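Local atomic coordinates of tartrate dehydrogenase/decarboxylase (Pseudomonas putida, PDB entry 3FLK), a protein that oxidises tartrate to oxaloglycolate with NAD, converts meso-tartrate to D-glycerate and oxidatively decarboxylates D-malate to pyruvate, using magnesium or manganese. Residues K185-N194 with H216-L227; Q69-A77 with M301-L312. The protein carries 1 engineered substitution. One frame throughout, in Å; residues are numbered along the deposited sequence.

Interaction 1 of 2, residues K185-N194 with H216-L227. With MG (magnesium ion), chain I; NAI (1,4-dihydronicotinamide adenine dinucleotide), chain N; OXL (oxalate ion), chain O.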
# COMPACT_ATOMS: atom_id res chain seq x y z
N LYS A 185 -10.34 -13.12 18.22
CA LYS A 185 -11.65 -12.87 17.59
C LYS A 185 -11.79 -11.43 17.09
O LYS A 185 -12.66 -10.68 17.54
CB LYS A 185 -12.80 -13.26 18.54
CG LYS A 185 -12.69 -14.67 19.09
CD LYS A 185 -13.99 -15.18 19.69
CE LYS A 185 -13.75 -16.41 20.56
NZ LYS A 185 -13.01 -17.50 19.85
N HIS A 186 -10.91 -11.06 16.16
CA HIS A 186 -10.85 -9.69 15.67
C HIS A 186 -10.57 -9.64 14.17
O HIS A 186 -9.62 -10.27 13.68
CB HIS A 186 -9.80 -8.90 16.47
CG HIS A 186 -9.51 -7.54 15.92
ND1 HIS A 186 -10.49 -6.62 15.64
CD2 HIS A 186 -8.33 -6.93 15.62
CE1 HIS A 186 -9.95 -5.51 15.18
NE2 HIS A 186 -8.63 -5.67 15.15
N VAL A 187 -11.40 -8.89 13.44
CA VAL A 187 -11.25 -8.70 12.00
C VAL A 187 -11.02 -7.23 11.67
O VAL A 187 -11.79 -6.37 12.10
CB VAL A 187 -12.50 -9.20 11.21
CG1 VAL A 187 -12.43 -8.79 9.73
CG2 VAL A 187 -12.65 -10.70 11.31
N THR A 188 -9.96 -6.95 10.92
CA THR A 188 -9.75 -5.63 10.33
C THR A 188 -10.05 -5.71 8.84
O THR A 188 -9.51 -6.57 8.13
CB THR A 188 -8.31 -5.11 10.56
OG1 THR A 188 -8.04 -5.05 11.96
CG2 THR A 188 -8.12 -3.72 9.96
N SER A 189 -10.92 -4.82 8.37
CA SER A 189 -11.27 -4.74 6.96
C SER A 189 -10.50 -3.60 6.30
O SER A 189 -10.59 -2.46 6.74
CB SER A 189 -12.78 -4.53 6.80
OG SER A 189 -13.15 -4.60 5.43
N ALA A 190 -9.75 -3.93 5.25
CA ALA A 190 -9.07 -2.90 4.45
C ALA A 190 -10.07 -2.23 3.52
O ALA A 190 -10.80 -2.91 2.79
CB ALA A 190 -7.91 -3.51 3.66
N THR A 191 -10.10 -0.91 3.55
CA THR A 191 -11.03 -0.15 2.71
C THR A 191 -10.40 1.12 2.12
O THR A 191 -9.26 1.46 2.42
CB THR A 191 -12.36 0.17 3.48
OG1 THR A 191 -13.34 0.68 2.56
CG2 THR A 191 -12.13 1.17 4.59
N LYS A 192 -11.14 1.79 1.24
CA LYS A 192 -10.81 3.14 0.78
C LYS A 192 -12.09 3.81 0.30
O LYS A 192 -12.20 4.24 -0.86
CB LYS A 192 -9.73 3.13 -0.31
CG LYS A 192 -8.88 4.41 -0.36
CD LYS A 192 -8.42 4.82 1.04
CE LYS A 192 -7.34 5.89 1.03
NZ LYS A 192 -7.88 7.26 0.78
N SER A 193 -13.05 3.89 1.21
CA SER A 193 -14.41 4.33 0.90
C SER A 193 -14.57 5.84 0.81
O SER A 193 -15.70 6.34 0.72
CB SER A 193 -15.40 3.73 1.90
OG SER A 193 -14.88 3.74 3.22
N ASN A 194 -13.46 6.58 0.84
CA ASN A 194 -13.50 7.99 0.50
C ASN A 194 -13.15 8.24 -0.97
O ASN A 194 -13.93 8.86 -1.70
CB ASN A 194 -12.67 8.86 1.46
CG ASN A 194 -11.27 8.30 1.74
OD1 ASN A 194 -10.73 7.51 0.97
ND2 ASN A 194 -10.68 8.75 2.84
N HIS A 216 -19.46 -12.53 18.66
CA HIS A 216 -18.20 -12.70 19.39
C HIS A 216 -17.02 -11.95 18.76
O HIS A 216 -16.03 -11.66 19.44
CB HIS A 216 -17.83 -14.18 19.53
CG HIS A 216 -18.93 -15.02 20.11
ND1 HIS A 216 -19.16 -16.32 19.70
CD2 HIS A 216 -19.85 -14.76 21.07
CE1 HIS A 216 -20.18 -16.82 20.37
NE2 HIS A 216 -20.62 -15.89 21.21
N VAL A 217 -17.12 -11.65 17.46
CA VAL A 217 -16.01 -11.04 16.72
C VAL A 217 -16.02 -9.51 16.76
O VAL A 217 -17.00 -8.86 16.38
CB VAL A 217 -15.95 -11.56 15.25
CG1 VAL A 217 -14.79 -10.91 14.49
CG2 VAL A 217 -15.80 -13.07 15.23
N SER A 218 -14.92 -8.95 17.25
CA SER A 218 -14.67 -7.52 17.21
C SER A 218 -14.21 -7.15 15.80
O SER A 218 -13.40 -7.87 15.20
CB SER A 218 -13.59 -7.17 18.24
OG SER A 218 -13.19 -5.82 18.15
N TRP A 219 -14.72 -6.06 15.25
CA TRP A 219 -14.33 -5.66 13.89
C TRP A 219 -14.14 -4.15 13.72
O TRP A 219 -14.85 -3.35 14.33
CB TRP A 219 -15.29 -6.23 12.84
CG TRP A 219 -16.52 -5.40 12.59
CD1 TRP A 219 -17.66 -5.37 13.35
CD2 TRP A 219 -16.74 -4.48 11.51
NE1 TRP A 219 -18.57 -4.49 12.81
CE2 TRP A 219 -18.03 -3.93 11.68
CE3 TRP A 219 -15.97 -4.07 10.41
CZ2 TRP A 219 -18.57 -2.99 10.80
CZ3 TRP A 219 -16.51 -3.13 9.53
CH2 TRP A 219 -17.79 -2.60 9.73
N ASP A 220 -13.17 -3.79 12.88
CA ASP A 220 -12.96 -2.39 12.51
C ASP A 220 -12.59 -2.28 11.03
O ASP A 220 -12.13 -3.24 10.41
CB ASP A 220 -11.89 -1.74 13.40
CG ASP A 220 -10.48 -2.22 13.09
OD1 ASP A 220 -9.58 -1.36 12.94
OD2 ASP A 220 -10.25 -3.44 12.99
N LYS A 221 -12.83 -1.10 10.46
CA LYS A 221 -12.40 -0.82 9.10
C LYS A 221 -11.39 0.31 9.09
O LYS A 221 -11.47 1.24 9.89
CB LYS A 221 -13.59 -0.53 8.17
CG LYS A 221 -14.36 0.74 8.48
CD LYS A 221 -15.55 0.90 7.55
CE LYS A 221 -16.13 2.29 7.68
NZ LYS A 221 -17.30 2.48 6.77
N GLN A 222 -10.41 0.20 8.20
CA GLN A 222 -9.35 1.19 8.10
C GLN A 222 -9.08 1.48 6.63
O GLN A 222 -8.98 0.55 5.82
CB GLN A 222 -8.08 0.70 8.79
CG GLN A 222 -8.22 0.53 10.31
CD GLN A 222 -6.93 0.11 11.00
OE1 GLN A 222 -6.96 -0.58 12.02
NE2 GLN A 222 -5.79 0.54 10.45
N HIS A 223 -8.98 2.76 6.30
CA HIS A 223 -8.56 3.16 4.96
C HIS A 223 -7.16 2.60 4.71
O HIS A 223 -6.34 2.56 5.63
CB HIS A 223 -8.58 4.68 4.80
CG HIS A 223 -9.96 5.28 4.83
ND1 HIS A 223 -10.97 4.87 3.98
CD2 HIS A 223 -10.48 6.26 5.59
CE1 HIS A 223 -12.06 5.57 4.23
NE2 HIS A 223 -11.79 6.43 5.20
N ILE A 224 -6.91 2.17 3.48
CA ILE A 224 -5.68 1.46 3.14
C ILE A 224 -4.41 2.25 3.46
O ILE A 224 -3.42 1.67 3.90
CB ILE A 224 -5.69 0.94 1.66
CG1 ILE A 224 -4.49 0.02 1.38
CG2 ILE A 224 -5.77 2.08 0.65
CD1 ILE A 224 -4.51 -1.32 2.12
N ASP A 225 -4.44 3.57 3.28
CA ASP A 225 -3.27 4.40 3.56
C ASP A 225 -2.85 4.36 5.03
O ASP A 225 -1.68 4.09 5.33
CB ASP A 225 -3.43 5.84 3.03
CG ASP A 225 -4.62 6.59 3.64
OD1 ASP A 225 -5.49 5.96 4.28
OD2 ASP A 225 -4.67 7.82 3.46
N ILE A 226 -3.79 4.58 5.94
CA ILE A 226 -3.49 4.54 7.37
C ILE A 226 -3.28 3.11 7.89
O ILE A 226 -2.54 2.91 8.86
CB ILE A 226 -4.53 5.33 8.23
CG1 ILE A 226 -3.99 5.60 9.64
CG2 ILE A 226 -5.88 4.60 8.28
CD1 ILE A 226 -2.75 6.50 9.69
N LEU A 227 -3.91 2.14 7.24
CA LEU A 227 -3.69 0.73 7.58
C LEU A 227 -2.23 0.35 7.35
O LEU A 227 -1.60 -0.25 8.23
CB LEU A 227 -4.63 -0.17 6.77
CG LEU A 227 -4.59 -1.69 6.98
CD1 LEU A 227 -4.67 -2.07 8.44
CD2 LEU A 227 -5.73 -2.33 6.22
MG MG I . -4.16 9.56 2.51
PA NAI N . -6.68 10.25 9.68
O1A NAI N . -5.49 10.80 8.99
O2A NAI N . -7.66 11.32 9.99
O5B NAI N . -6.24 9.54 11.06
C5B NAI N . -5.54 8.32 11.08
C4B NAI N . -4.84 8.12 12.42
O4B NAI N . -3.75 9.02 12.56
C3B NAI N . -5.77 8.37 13.60
O3B NAI N . -5.53 7.40 14.58
C2B NAI N . -5.39 9.75 14.09
O2B NAI N . -5.55 9.90 15.49
C1B NAI N . -3.93 9.89 13.66
N9A NAI N . -3.65 11.28 13.27
C8A NAI N . -4.05 11.91 12.12
N7A NAI N . -3.58 13.18 12.13
C5A NAI N . -2.88 13.36 13.27
C6A NAI N . -2.19 14.46 13.78
N6A NAI N . -2.10 15.58 13.07
N1A NAI N . -1.55 14.35 14.99
C2A NAI N . -1.59 13.17 15.71
N3A NAI N . -2.28 12.08 15.19
C4A NAI N . -2.91 12.18 13.99
O3 NAI N . -7.28 9.11 8.72
PN NAI N . -8.59 8.22 8.96
O1N NAI N . -8.78 8.00 10.42
O2N NAI N . -8.47 7.07 8.06
O5D NAI N . -9.77 9.16 8.39
C5D NAI N . -10.56 9.98 9.22
C4D NAI N . -11.41 10.91 8.35
O4D NAI N . -10.59 11.81 7.64
C3D NAI N . -12.23 10.15 7.31
O3D NAI N . -13.51 10.74 7.26
C2D NAI N . -11.48 10.39 6.01
O2D NAI N . -12.34 10.36 4.90
C1D NAI N . -10.86 11.76 6.25
N1N NAI N . -9.62 12.04 5.50
C2N NAI N . -9.50 13.26 4.89
C3N NAI N . -8.34 13.59 4.18
C7N NAI N . -8.15 15.00 3.71
O7N NAI N . -8.97 16.02 4.24
N7N NAI N . -7.21 15.27 2.80
C4N NAI N . -7.30 12.66 4.11
C5N NAI N . -7.42 11.43 4.74
C6N NAI N . -8.59 11.12 5.44
C1 OXL O . -5.51 11.58 0.65
C2 OXL O . -6.62 10.70 1.04
O1 OXL O . -4.42 11.48 1.26
O2 OXL O . -7.75 10.85 0.53
O3 OXL O . -5.67 12.39 -0.29
O4 OXL O . -6.39 9.81 1.90
O HOH W 1 -7.18 -2.84 14.61
O HOH W 2 -7.96 8.18 3.49
O HOH W 3 -15.71 5.26 5.70
O HOH W 4 -4.13 10.64 4.23
O HOH W 5 -2.05 9.52 2.36
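His186 to Thr191 and Ser218 to His223 run side by side as parallel strands, axes 4.7 Å apart and 13° from parallel, laced by backbone bonds from Ser218 N to Lys185 O through Thr191 N to Gln222 O. The carbonyl of Ser218 is gripped twice: Val187 N lies nearly in line with its C=O, while His186 ND1 comes to Ser218 O from above the carbonyl plane at 3.2 Å. Next along this face, Thr188 OG1 donates to the syn lone pair of Asp220 OD2 at 2.9 Å; the threonine CG2 is anti to the backbone N, which sets OG1 (chi1 -59°) toward the carboxylate. A water joins His186 NE2 to Asp220 OD1. Where the strands end, Ala190 CB, small enough to lie under the helix beginning at Ile224, meets Leu227 CD2 at 3.6 Å.

Lys192 crosses His223 and Ile224 at about a right angle, its aliphatic CD lying 3.8 Å from His223 CB. Its NZ reaches Asn194 OD1 (2.9 Å) and oxalate O4 (3.2 Å), and forms a salt bridge with Asp249 of the second subunit. With an alanine in place of Lys192, oxalate O4 and that Asp249 would probably be left without this cationic partner, and the Asn194 amide freer to turn. Asp225 OD2 binds the magnesium ion at 2.0 Å; Asp249 of the second subunit, oxalate and two waters are the other ligands, so the active site straddles the dimer interface. Asn194 ND2 donates to the NADH ribose O2D.

The two strands belong to a beta-alpha-beta unit whose connecting helix, 199-211, packs on Trp219 and Thr191. Helix 165-181 packs against Val187 and Val217, helix 245-258 against Ile224 and Leu227, and strand 240-243 bonds along the other edge of 186-191.

Interaction 2 of 2, residues Q69-A77 with M301-L312. With NAI (1,4-dihydronicotinamide adenine dinucleotide), chain F; SO4 (sulfate ion), chain J.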
# COMPACT_ATOMS: atom_id res chain seq x y z
N GLN A 69 -6.49 -33.76 -12.31
CA GLN A 69 -6.13 -35.12 -11.90
C GLN A 69 -5.26 -35.13 -10.64
O GLN A 69 -4.91 -36.19 -10.12
CB GLN A 69 -5.40 -35.86 -13.04
CG GLN A 69 -6.02 -35.70 -14.44
CD GLN A 69 -7.52 -35.95 -14.47
OE1 GLN A 69 -8.30 -35.07 -14.85
NE2 GLN A 69 -7.94 -37.14 -14.05
N TYR A 70 -4.93 -33.94 -10.15
CA TYR A 70 -4.07 -33.79 -8.97
C TYR A 70 -4.82 -33.23 -7.77
O TYR A 70 -5.81 -32.51 -7.92
CB TYR A 70 -2.85 -32.92 -9.31
CG TYR A 70 -1.91 -33.58 -10.29
CD1 TYR A 70 -0.81 -34.32 -9.84
CD2 TYR A 70 -2.12 -33.49 -11.66
CE1 TYR A 70 0.05 -34.94 -10.73
CE2 TYR A 70 -1.26 -34.11 -12.57
CZ TYR A 70 -0.18 -34.83 -12.09
OH TYR A 70 0.67 -35.44 -12.98
N ASP A 71 -4.34 -33.58 -6.58
CA ASP A 71 -4.98 -33.18 -5.33
C ASP A 71 -4.66 -31.73 -4.95
O ASP A 71 -5.48 -31.06 -4.32
CB ASP A 71 -4.59 -34.14 -4.21
CG ASP A 71 -5.15 -35.54 -4.43
OD1 ASP A 71 -6.38 -35.73 -4.30
OD2 ASP A 71 -4.35 -36.46 -4.72
N ALA A 72 -3.47 -31.26 -5.32
CA ALA A 72 -3.10 -29.86 -5.12
C ALA A 72 -1.94 -29.43 -6.02
O ALA A 72 -1.23 -30.27 -6.58
CB ALA A 72 -2.78 -29.58 -3.65
N ILE A 73 -1.76 -28.12 -6.15
CA ILE A 73 -0.70 -27.55 -6.97
C ILE A 73 0.34 -26.87 -6.08
O ILE A 73 0.01 -26.02 -5.25
CB ILE A 73 -1.25 -26.53 -8.01
CG1 ILE A 73 -2.37 -27.16 -8.85
CG2 ILE A 73 -0.12 -26.02 -8.92
CD1 ILE A 73 -3.21 -26.16 -9.62
N TYR A 74 1.60 -27.27 -6.26
CA TYR A 74 2.73 -26.70 -5.53
C TYR A 74 3.50 -25.85 -6.53
O TYR A 74 4.15 -26.37 -7.44
CB TYR A 74 3.58 -27.84 -4.96
CG TYR A 74 4.51 -27.48 -3.81
CD1 TYR A 74 4.10 -26.63 -2.78
CD2 TYR A 74 5.78 -28.04 -3.72
CE1 TYR A 74 4.95 -26.32 -1.72
CE2 TYR A 74 6.64 -27.74 -2.67
CZ TYR A 74 6.22 -26.88 -1.67
OH TYR A 74 7.06 -26.58 -0.63
N PHE A 75 3.41 -24.53 -6.36
CA PHE A 75 3.81 -23.57 -7.39
C PHE A 75 4.95 -22.66 -6.92
O PHE A 75 4.94 -22.16 -5.80
CB PHE A 75 2.60 -22.73 -7.82
CG PHE A 75 2.89 -21.72 -8.90
CD1 PHE A 75 3.00 -22.11 -10.23
CD2 PHE A 75 3.02 -20.37 -8.59
CE1 PHE A 75 3.26 -21.17 -11.24
CE2 PHE A 75 3.27 -19.42 -9.59
CZ PHE A 75 3.40 -19.83 -10.91
N GLY A 76 5.93 -22.45 -7.80
CA GLY A 76 7.08 -21.60 -7.49
C GLY A 76 6.76 -20.14 -7.70
O GLY A 76 6.30 -19.45 -6.78
N ALA A 77 7.00 -19.65 -8.92
CA ALA A 77 6.74 -18.26 -9.29
C ALA A 77 6.75 -18.10 -10.80
O ALA A 77 7.36 -18.89 -11.51
CB ALA A 77 7.77 -17.34 -8.65
N MSE A 301 8.66 -21.05 0.36
CA MSE A 301 8.29 -22.26 -0.38
C MSE A 301 7.99 -23.43 0.56
O MSE A 301 6.99 -24.12 0.39
CB MSE A 301 9.41 -22.64 -1.36
CG MSE A 301 9.06 -23.74 -2.35
SE MSE A 301 7.96 -23.09 -3.82
CE MSE A 301 6.22 -23.68 -3.21
N ILE A 302 8.87 -23.63 1.54
CA ILE A 302 8.75 -24.74 2.49
C ILE A 302 7.51 -24.60 3.38
O ILE A 302 6.75 -25.55 3.54
CB ILE A 302 10.05 -24.90 3.34
CG1 ILE A 302 11.20 -25.36 2.44
CG2 ILE A 302 9.84 -25.90 4.48
CD1 ILE A 302 12.59 -25.00 2.96
N TRP A 303 7.32 -23.41 3.95
CA TRP A 303 6.15 -23.11 4.77
C TRP A 303 4.85 -23.30 3.96
O TRP A 303 3.88 -23.86 4.47
CB TRP A 303 6.25 -21.68 5.31
CG TRP A 303 5.26 -21.29 6.40
CD1 TRP A 303 4.14 -21.97 6.79
CD2 TRP A 303 5.30 -20.10 7.19
NE1 TRP A 303 3.49 -21.29 7.79
CE2 TRP A 303 4.18 -20.14 8.05
CE3 TRP A 303 6.17 -19.01 7.26
CZ2 TRP A 303 3.91 -19.12 8.97
CZ3 TRP A 303 5.91 -18.00 8.18
CH2 TRP A 303 4.78 -18.06 9.02
N SER A 304 4.85 -22.87 2.70
CA SER A 304 3.72 -23.13 1.78
C SER A 304 3.40 -24.61 1.68
O SER A 304 2.23 -25.00 1.60
CB SER A 304 4.01 -22.58 0.38
OG SER A 304 4.03 -21.17 0.39
N GLY A 305 4.45 -25.44 1.68
CA GLY A 305 4.31 -26.89 1.67
C GLY A 305 3.64 -27.42 2.92
O GLY A 305 2.79 -28.31 2.84
N ALA A 306 4.03 -26.87 4.07
CA ALA A 306 3.42 -27.21 5.35
C ALA A 306 1.92 -26.88 5.35
O ALA A 306 1.11 -27.67 5.83
CB ALA A 306 4.13 -26.51 6.49
N LEU A 307 1.57 -25.71 4.81
CA LEU A 307 0.17 -25.31 4.67
C LEU A 307 -0.60 -26.28 3.78
O LEU A 307 -1.76 -26.58 4.05
CB LEU A 307 0.06 -23.88 4.11
CG LEU A 307 0.61 -22.72 4.95
CD1 LEU A 307 0.42 -21.40 4.22
CD2 LEU A 307 -0.03 -22.66 6.33
N MSE A 308 0.06 -26.75 2.72
CA MSE A 308 -0.51 -27.72 1.79
C MSE A 308 -0.88 -29.04 2.48
O MSE A 308 -1.96 -29.58 2.25
CB MSE A 308 0.45 -27.97 0.62
CG MSE A 308 -0.07 -28.93 -0.43
SE MSE A 308 1.00 -28.88 -2.04
CE MSE A 308 0.06 -30.21 -3.07
N LEU A 309 0.03 -29.53 3.33
CA LEU A 309 -0.20 -30.77 4.07
C LEU A 309 -1.32 -30.61 5.09
O LEU A 309 -2.15 -31.51 5.26
CB LEU A 309 1.08 -31.25 4.76
CG LEU A 309 2.27 -31.66 3.87
CD1 LEU A 309 3.39 -32.23 4.73
CD2 LEU A 309 1.86 -32.65 2.78
N GLU A 310 -1.34 -29.46 5.76
CA GLU A 310 -2.39 -29.12 6.71
C GLU A 310 -3.77 -29.14 6.03
O GLU A 310 -4.73 -29.69 6.58
CB GLU A 310 -2.11 -27.76 7.36
CG GLU A 310 -2.98 -27.43 8.57
CD GLU A 310 -2.63 -26.10 9.21
OE1 GLU A 310 -2.49 -25.10 8.47
OE2 GLU A 310 -2.49 -26.04 10.45
N PHE A 311 -3.84 -28.56 4.83
CA PHE A 311 -5.09 -28.49 4.07
C PHE A 311 -5.54 -29.84 3.50
O PHE A 311 -6.73 -30.16 3.51
CB PHE A 311 -5.00 -27.44 2.96
CG PHE A 311 -6.30 -27.18 2.25
CD1 PHE A 311 -7.32 -26.46 2.88
CD2 PHE A 311 -6.52 -27.67 0.97
CE1 PHE A 311 -8.53 -26.23 2.23
CE2 PHE A 311 -7.73 -27.44 0.31
CZ PHE A 311 -8.74 -26.72 0.95
N LEU A 312 -4.58 -30.61 2.98
CA LEU A 312 -4.86 -31.93 2.42
C LEU A 312 -5.22 -32.96 3.49
O LEU A 312 -6.00 -33.88 3.23
CB LEU A 312 -3.68 -32.44 1.59
CG LEU A 312 -3.42 -31.84 0.20
CD1 LEU A 312 -2.14 -32.43 -0.38
CD2 LEU A 312 -4.59 -32.07 -0.74
PA NAI F . 9.81 -10.38 -6.37
O1A NAI F . 9.06 -10.91 -5.21
O2A NAI F . 10.18 -11.44 -7.33
O5B NAI F . 11.14 -9.65 -5.86
C5B NAI F . 11.12 -8.48 -5.08
C4B NAI F . 12.42 -8.34 -4.30
O4B NAI F . 12.44 -9.28 -3.24
C3B NAI F . 13.64 -8.61 -5.16
O3B NAI F . 14.64 -7.68 -4.81
C2B NAI F . 14.05 -10.02 -4.79
O2B NAI F . 15.45 -10.21 -4.87
C1B NAI F . 13.53 -10.17 -3.37
N9A NAI F . 13.11 -11.56 -3.10
C8A NAI F . 11.96 -12.17 -3.55
N7A NAI F . 11.95 -13.44 -3.08
C5A NAI F . 13.06 -13.64 -2.34
C6A NAI F . 13.53 -14.75 -1.64
N6A NAI F . 12.84 -15.88 -1.61
N1A NAI F . 14.73 -14.65 -0.96
C2A NAI F . 15.46 -13.48 -0.98
N3A NAI F . 14.97 -12.39 -1.67
C4A NAI F . 13.80 -12.47 -2.34
O3 NAI F . 8.88 -9.23 -7.04
PN NAI F . 9.23 -8.24 -8.26
O1N NAI F . 10.69 -7.99 -8.34
O2N NAI F . 8.33 -7.07 -8.11
O5D NAI F . 8.76 -9.07 -9.55
C5D NAI F . 9.61 -9.96 -10.23
C4D NAI F . 8.80 -10.86 -11.16
O4D NAI F . 8.02 -11.76 -10.40
C3D NAI F . 7.82 -10.09 -12.05
O3D NAI F . 7.83 -10.71 -13.31
C2D NAI F . 6.47 -10.29 -11.38
O2D NAI F . 5.41 -10.25 -12.30
C1D NAI F . 6.65 -11.67 -10.77
N1N NAI F . 5.80 -11.96 -9.59
C2N NAI F . 5.12 -13.14 -9.59
C3N NAI F . 4.32 -13.50 -8.51
C7N NAI F . 3.80 -14.91 -8.42
O7N NAI F . 4.20 -15.86 -9.38
N7N NAI F . 2.97 -15.23 -7.43
C4N NAI F . 4.23 -12.64 -7.42
C5N NAI F . 4.94 -11.44 -7.42
C6N NAI F . 5.73 -11.10 -8.52
S SO4 J . 0.88 -21.79 10.47
O1 SO4 J . 0.47 -20.45 10.07
O2 SO4 J . -0.28 -22.54 10.93
O3 SO4 J . 1.48 -22.49 9.33
O4 SO4 J . 1.86 -21.69 11.55
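The Tyr74 ring lies between two selenomethionines of the helix, which replace methionine in the crystallised protein. Met301 CE sits over one ring face, 3.6 Å from the centroid and 26° off the normal, a CH-pi contact reached because the chain bends at chi2 (78°) and chi3. Met308, extended instead, brings its SE obliquely to the same ring, 4.7 Å from the centroid, in a Met-aromatic contact; unbranched, flexible side chains suit such fitting against a flat ring. Gly305 lets the ring come close, its CA 3.5 Å from Tyr74 CE1, where a side chain would collide with the hydroxyl. Farther along, Leu312 CD2 rests 3.8 Å from Asp71 O.

At the polar edge, Tyr74 OH donates to Met301 O at 2.7 Å, from above the carbonyl plane. Gly305 N makes its helical bond to the same oxygen from the opposite face, so the buried carbonyl has two donors. Helix 17-35 also packs on Tyr74, through Leu21 and Leu28.

A helix running nearly antiparallel to a parallel strand beneath it, at 168°, is alpha/beta layer packing. Phe75, pointing away from the helix, and Ala77 line the NADH pocket, so the helix packs behind this end of the site.

How the interactions relate
Following the chain from its N terminus, strand 72-77 comes first and meets helix 299-313 only much later in the chain, so interaction 2 closes a loop of more than two hundred residues. Interaction 1 falls wholly within that loop and closes a far shorter one, the helical crossover from strand 186-191 to strand 218-223. The two do not touch: their centres are 29 Å apart, on opposite sides of the chain's centre. The same mixed sheet unites them, strand 218-223 being an outermost strand of this chain and strand 72-77 lying third from the other end. Both border NADH sites, but Asn194 of interaction 1 serves the cofactor held mainly by the second subunit, as befits this homodimer.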